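Local coordinates for protein kappa-carrageenase (Pseudoalteromonas carrageenovora, PDB 1DYP) that hydrolyses the internal beta-1,4 linkages of kappa-carrageenan through its family 16 glycoside hydrolase catalytic domain, at residues R19-F23 against V262-T267; Y99-K105 against D191-V197. The protein carries 1 engineered substitution. All coordinates share one frame; numbering follows the deposited sequence.

Contact 1 of 2, residues R19-F23 against V262-T267; sequences RSDEF and VDYVRT. With CD (cadmium ion), chain C.
E22 and R266 clasp each other where the irregular 19-23 segment lies along strand 258-270 of the beta-jelly-roll sandwich adopted by family 16 glycoside hydrolases. The R266 chain leaves its backbone on the far side from this segment, and from CB its CG swings in beside the backbone N (chi1 -64°). CG then lies 3.6 Å from E22 OE2, CD passes the same oxygen, and the chain arrives extended at the carboxylate. NE meets the syn lone pair of OE2 at 2.8 Å, while NH2 reaches E22 OE1 at 2.9 Å, a side-on, two-nitrogen salt bridge with nearly straight bonds. CZ rests over the centre of the Y264 ring, which backs one face of the guanidinium and should limit its tilting. Behind this, D21 and V265 form a single antiparallel hydrogen-bonded bridge, and F23 CE2 packs on V262 CG1 and V265 CG1. T267 closes the other end, its N donating to S20 OG (2.9 Å), also hydrogen-bonded to Q16 O, and its OG1 to R19 O. The backbone oxygens of E22 and D263 converge on a cadmium ion, which G53 also binds. D263 OD1 joins them at 2.5 Å, and water 2 links the metal to E22 OE1.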
# COMPACT_ATOMS: atom_id res chain seq x y z
N ARG A 19 -5.83 -14.43 -0.74
CA ARG A 19 -5.63 -13.00 -0.52
C ARG A 19 -6.58 -12.51 0.57
O ARG A 19 -6.98 -11.35 0.60
CB ARG A 19 -5.83 -12.23 -1.82
CG ARG A 19 -4.65 -12.37 -2.79
CD ARG A 19 -4.89 -11.60 -4.08
NE ARG A 19 -5.94 -12.21 -4.88
CZ ARG A 19 -6.65 -11.58 -5.81
NH1 ARG A 19 -6.43 -10.29 -6.06
NH2 ARG A 19 -7.59 -12.23 -6.47
N SER A 20 -6.92 -13.42 1.48
CA SER A 20 -7.81 -13.12 2.59
C SER A 20 -7.23 -13.74 3.86
O SER A 20 -6.70 -14.85 3.83
CB SER A 20 -9.20 -13.70 2.33
OG SER A 20 -9.76 -13.15 1.14
N ASP A 21 -7.33 -13.02 4.97
CA ASP A 21 -6.81 -13.52 6.23
C ASP A 21 -7.48 -12.79 7.38
O ASP A 21 -7.62 -11.57 7.34
CB ASP A 21 -5.29 -13.30 6.30
CG ASP A 21 -4.59 -14.29 7.22
OD1 ASP A 21 -5.12 -14.60 8.30
OD2 ASP A 21 -3.49 -14.75 6.85
N GLU A 22 -7.91 -13.53 8.40
CA GLU A 22 -8.55 -12.92 9.57
C GLU A 22 -7.48 -12.68 10.63
O GLU A 22 -7.76 -12.16 11.71
CB GLU A 22 -9.65 -13.83 10.11
CG GLU A 22 -10.82 -14.03 9.15
CD GLU A 22 -11.57 -12.74 8.87
OE1 GLU A 22 -12.01 -12.09 9.83
OE2 GLU A 22 -11.71 -12.39 7.68
N PHE A 23 -6.26 -13.07 10.30
CA PHE A 23 -5.09 -12.89 11.16
C PHE A 23 -5.15 -13.48 12.57
O PHE A 23 -4.91 -12.79 13.57
CB PHE A 23 -4.71 -11.41 11.20
CG PHE A 23 -4.24 -10.90 9.87
CD1 PHE A 23 -3.18 -11.51 9.22
CD2 PHE A 23 -4.90 -9.85 9.23
CE1 PHE A 23 -2.78 -11.09 7.95
CE2 PHE A 23 -4.51 -9.42 7.96
CZ PHE A 23 -3.45 -10.05 7.32
N VAL A 262 -4.04 -4.66 11.63
CA VAL A 262 -5.01 -5.10 10.65
C VAL A 262 -5.80 -6.26 11.25
O VAL A 262 -5.26 -7.32 11.53
CB VAL A 262 -4.32 -5.59 9.36
CG1 VAL A 262 -5.36 -5.87 8.28
CG2 VAL A 262 -3.32 -4.56 8.88
N ASP A 263 -7.09 -6.02 11.47
CA ASP A 263 -7.96 -7.03 12.05
C ASP A 263 -8.19 -8.14 11.03
O ASP A 263 -8.23 -9.32 11.37
CB ASP A 263 -9.28 -6.38 12.46
CG ASP A 263 -10.21 -7.33 13.20
OD1 ASP A 263 -9.77 -8.42 13.59
OD2 ASP A 263 -11.39 -6.96 13.39
N TYR A 264 -8.32 -7.75 9.76
CA TYR A 264 -8.53 -8.72 8.70
C TYR A 264 -8.40 -8.08 7.34
O TYR A 264 -8.44 -6.85 7.20
CB TYR A 264 -9.93 -9.35 8.83
CG TYR A 264 -11.09 -8.40 8.57
CD1 TYR A 264 -11.33 -7.88 7.29
CD2 TYR A 264 -11.96 -8.03 9.60
CE1 TYR A 264 -12.39 -7.01 7.05
CE2 TYR A 264 -13.03 -7.16 9.36
CZ TYR A 264 -13.23 -6.66 8.09
OH TYR A 264 -14.28 -5.79 7.84
N VAL A 265 -8.23 -8.92 6.33
CA VAL A 265 -8.16 -8.49 4.94
C VAL A 265 -9.02 -9.53 4.22
O VAL A 265 -8.86 -10.73 4.43
CB VAL A 265 -6.71 -8.46 4.39
CG1 VAL A 265 -6.04 -9.81 4.57
CG2 VAL A 265 -6.74 -8.07 2.91
N ARG A 266 -9.95 -9.05 3.40
CA ARG A 266 -10.84 -9.94 2.67
C ARG A 266 -10.89 -9.55 1.21
O ARG A 266 -11.03 -8.38 0.88
CB ARG A 266 -12.24 -9.88 3.27
CG ARG A 266 -12.29 -10.39 4.70
CD ARG A 266 -13.56 -9.98 5.42
NE ARG A 266 -13.53 -10.43 6.81
CZ ARG A 266 -14.41 -10.06 7.74
NH1 ARG A 266 -15.40 -9.22 7.43
NH2 ARG A 266 -14.30 -10.53 8.98
N THR A 267 -10.76 -10.54 0.33
CA THR A 267 -10.80 -10.31 -1.10
C THR A 267 -11.83 -11.23 -1.73
O THR A 267 -11.86 -12.42 -1.45
CB THR A 267 -9.43 -10.58 -1.74
OG1 THR A 267 -8.45 -9.72 -1.15
CG2 THR A 267 -9.48 -10.33 -3.24
CD CD C . -8.94 -10.70 13.12
O HOH W 1 -10.38 -13.11 5.56
O HOH W 2 -11.05 -10.91 12.04
O HOH W 3 -9.51 -12.74 14.06
O HOH W 4 -10.18 -10.32 15.35

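Contact 2 of 2, residues Y99-K105 against D191-V197; sequences YYEARIK and DFHTYGV
A regular antiparallel strand pair joins Y99-K105 to D191-V197, with Y100, A102 and I104 facing V197, Y195 and H193 as hydrogen-bonded pairs. Each pair exchanges two backbone bonds, among them Y100 N to V197 O at 2.8 Å. Between them E101 faces G196 as a non-hydrogen-bonded pair; glycine leaves room there for Y99, whose OH comes within 4.0 Å of G196 CA. In the jelly-roll sandwich of this catalytic domain, the face bearing Y100, A102, I104 and V197 packs toward F117 and M119 of strand 113-120. Y100 CD1 lies against V197 CG1, and the Y195 ring turns its edge to I104 O, with water 7 linking that oxygen to Y195 OH. The neighbouring end is built round F192. Its CB sits 3.4 Å from R103 CZ, over the centre of the guanidinium, whose plane is 19° from that of the ring. F192 CG stands anti to the carbonyl carbon (chi1 -67°), which lays the ring against K105, whose CB rides over its face in a CH-pi contact, 3.7 Å from the centroid. With an alanine in place of F192 the ring is gone, and the K105 chain would probably lose the surface it lies on and be freer to turn. D191 OD1 accepts from F192 N and stands 4.2 Å from R103 NH2, beyond a salt bridge; water 5 spans the two, bonding R103 NH2 at 2.8 Å.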
# COMPACT_ATOMS: atom_id res chain seq x y z
N TYR A 99 -13.38 -7.26 -5.13
CA TYR A 99 -13.59 -6.30 -4.06
C TYR A 99 -12.60 -6.65 -2.95
O TYR A 99 -12.49 -7.81 -2.54
CB TYR A 99 -15.01 -6.38 -3.51
CG TYR A 99 -15.25 -5.34 -2.45
CD1 TYR A 99 -15.36 -3.99 -2.78
CD2 TYR A 99 -15.30 -5.70 -1.10
CE1 TYR A 99 -15.52 -3.02 -1.79
CE2 TYR A 99 -15.46 -4.74 -0.11
CZ TYR A 99 -15.57 -3.40 -0.47
OH TYR A 99 -15.71 -2.45 0.51
N TYR A 100 -11.88 -5.64 -2.48
CA TYR A 100 -10.87 -5.81 -1.44
C TYR A 100 -11.22 -4.97 -0.23
O TYR A 100 -11.68 -3.84 -0.37
CB TYR A 100 -9.50 -5.38 -1.94
CG TYR A 100 -9.03 -6.04 -3.21
CD1 TYR A 100 -9.56 -5.67 -4.45
CD2 TYR A 100 -8.02 -7.00 -3.18
CE1 TYR A 100 -9.08 -6.24 -5.63
CE2 TYR A 100 -7.54 -7.57 -4.35
CZ TYR A 100 -8.07 -7.19 -5.57
OH TYR A 100 -7.57 -7.73 -6.72
N GLU A 101 -10.98 -5.50 0.95
CA GLU A 101 -11.28 -4.77 2.17
C GLU A 101 -10.37 -5.16 3.31
O GLU A 101 -10.06 -6.33 3.51
CB GLU A 101 -12.74 -5.01 2.56
CG GLU A 101 -13.16 -4.35 3.86
CD GLU A 101 -14.63 -4.59 4.16
OE1 GLU A 101 -15.48 -4.13 3.36
OE2 GLU A 101 -14.93 -5.24 5.18
N ALA A 102 -9.92 -4.16 4.07
CA ALA A 102 -9.08 -4.41 5.22
C ALA A 102 -9.59 -3.54 6.36
O ALA A 102 -9.99 -2.40 6.13
CB ALA A 102 -7.62 -4.08 4.92
N ARG A 103 -9.62 -4.10 7.56
CA ARG A 103 -10.07 -3.38 8.75
C ARG A 103 -8.77 -2.98 9.41
O ARG A 103 -8.05 -3.82 9.96
CB ARG A 103 -10.89 -4.31 9.64
CG ARG A 103 -11.50 -3.61 10.83
CD ARG A 103 -12.85 -4.19 11.18
NE ARG A 103 -13.50 -3.42 12.23
CZ ARG A 103 -13.23 -3.53 13.53
NH1 ARG A 103 -12.32 -4.40 13.95
NH2 ARG A 103 -13.86 -2.76 14.40
N ILE A 104 -8.46 -1.69 9.36
CA ILE A 104 -7.20 -1.17 9.86
C ILE A 104 -7.28 -0.07 10.91
O ILE A 104 -8.19 0.76 10.90
CB ILE A 104 -6.37 -0.62 8.67
CG1 ILE A 104 -6.09 -1.74 7.67
CG2 ILE A 104 -5.09 0.03 9.17
CD1 ILE A 104 -5.57 -1.25 6.34
N LYS A 105 -6.30 -0.07 11.80
CA LYS A 105 -6.16 0.95 12.83
C LYS A 105 -4.78 1.54 12.54
O LYS A 105 -3.80 0.81 12.45
CB LYS A 105 -6.18 0.31 14.21
CG LYS A 105 -6.02 1.27 15.36
CD LYS A 105 -6.16 0.46 16.64
CE LYS A 105 -6.00 1.27 17.88
NZ LYS A 105 -6.22 0.36 19.04
N ASP A 191 -9.33 3.31 16.96
CA ASP A 191 -10.13 2.14 16.64
C ASP A 191 -9.89 1.71 15.20
O ASP A 191 -9.11 2.31 14.47
CB ASP A 191 -11.62 2.43 16.85
CG ASP A 191 -12.39 1.21 17.31
OD1 ASP A 191 -12.06 0.08 16.88
OD2 ASP A 191 -13.35 1.38 18.10
N PHE A 192 -10.60 0.66 14.79
CA PHE A 192 -10.46 0.13 13.45
C PHE A 192 -11.51 0.69 12.51
O PHE A 192 -12.63 1.00 12.91
CB PHE A 192 -10.56 -1.39 13.47
CG PHE A 192 -9.41 -2.05 14.17
CD1 PHE A 192 -9.35 -2.09 15.56
CD2 PHE A 192 -8.37 -2.60 13.44
CE1 PHE A 192 -8.26 -2.67 16.21
CE2 PHE A 192 -7.27 -3.18 14.07
CZ PHE A 192 -7.22 -3.22 15.47
N HIS A 193 -11.12 0.82 11.25
CA HIS A 193 -12.02 1.32 10.21
C HIS A 193 -11.81 0.45 8.99
O HIS A 193 -10.77 -0.19 8.85
CB HIS A 193 -11.70 2.79 9.93
CG HIS A 193 -11.93 3.67 11.11
ND1 HIS A 193 -13.17 4.23 11.38
CD2 HIS A 193 -11.13 4.02 12.14
CE1 HIS A 193 -13.11 4.87 12.54
NE2 HIS A 193 -11.88 4.76 13.01
N THR A 194 -12.80 0.42 8.11
CA THR A 194 -12.70 -0.42 6.92
C THR A 194 -12.34 0.38 5.69
O THR A 194 -12.95 1.42 5.40
CB THR A 194 -14.02 -1.17 6.68
OG1 THR A 194 -15.06 -0.24 6.37
CG2 THR A 194 -14.40 -1.97 7.91
N TYR A 195 -11.34 -0.12 4.98
CA TYR A 195 -10.85 0.52 3.77
C TYR A 195 -10.99 -0.50 2.65
O TYR A 195 -10.42 -1.59 2.71
CB TYR A 195 -9.38 0.90 3.98
CG TYR A 195 -9.20 1.89 5.10
CD1 TYR A 195 -9.38 3.26 4.89
CD2 TYR A 195 -8.91 1.45 6.40
CE1 TYR A 195 -9.27 4.16 5.94
CE2 TYR A 195 -8.79 2.36 7.46
CZ TYR A 195 -8.98 3.71 7.22
OH TYR A 195 -8.88 4.61 8.25
N GLY A 196 -11.75 -0.15 1.62
CA GLY A 196 -11.93 -1.09 0.54
C GLY A 196 -11.88 -0.48 -0.84
O GLY A 196 -11.90 0.74 -1.01
N VAL A 197 -11.80 -1.34 -1.83
CA VAL A 197 -11.78 -0.90 -3.21
C VAL A 197 -12.40 -1.98 -4.08
O VAL A 197 -12.19 -3.17 -3.85
CB VAL A 197 -10.34 -0.60 -3.69
CG1 VAL A 197 -9.54 -1.89 -3.83
CG2 VAL A 197 -10.39 0.15 -5.02
O HOH W 5 -13.01 -2.43 17.02
O HOH W 6 -14.45 -1.17 11.23
O HOH W 7 -8.09 3.46 10.55

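How the contacts relate
Contacts 1 and 2 illustrate how one central strand can carry a partner on each edge: strand 98-105 pairs with strand 193-199 and also with 258-270, which in turn holds the 19-23 segment. The contact centres are about 9 Å apart. R266 N probably bonds to E101 O at 2.7 Å, and Y264 OH bonds to E101 OE2. D263, whose OD1 serves the cadmium of contact 1, turns OD2 to R103 NH1 of contact 2 at 2.8 Å, a salt bridge though a weak hydrogen bond, and to a second cadmium. Contact 2 approaches the active site: the V197 side chain is about 8 Å from that of D139, and the Y195 side chain about 9 Å from that of the proton donor E142.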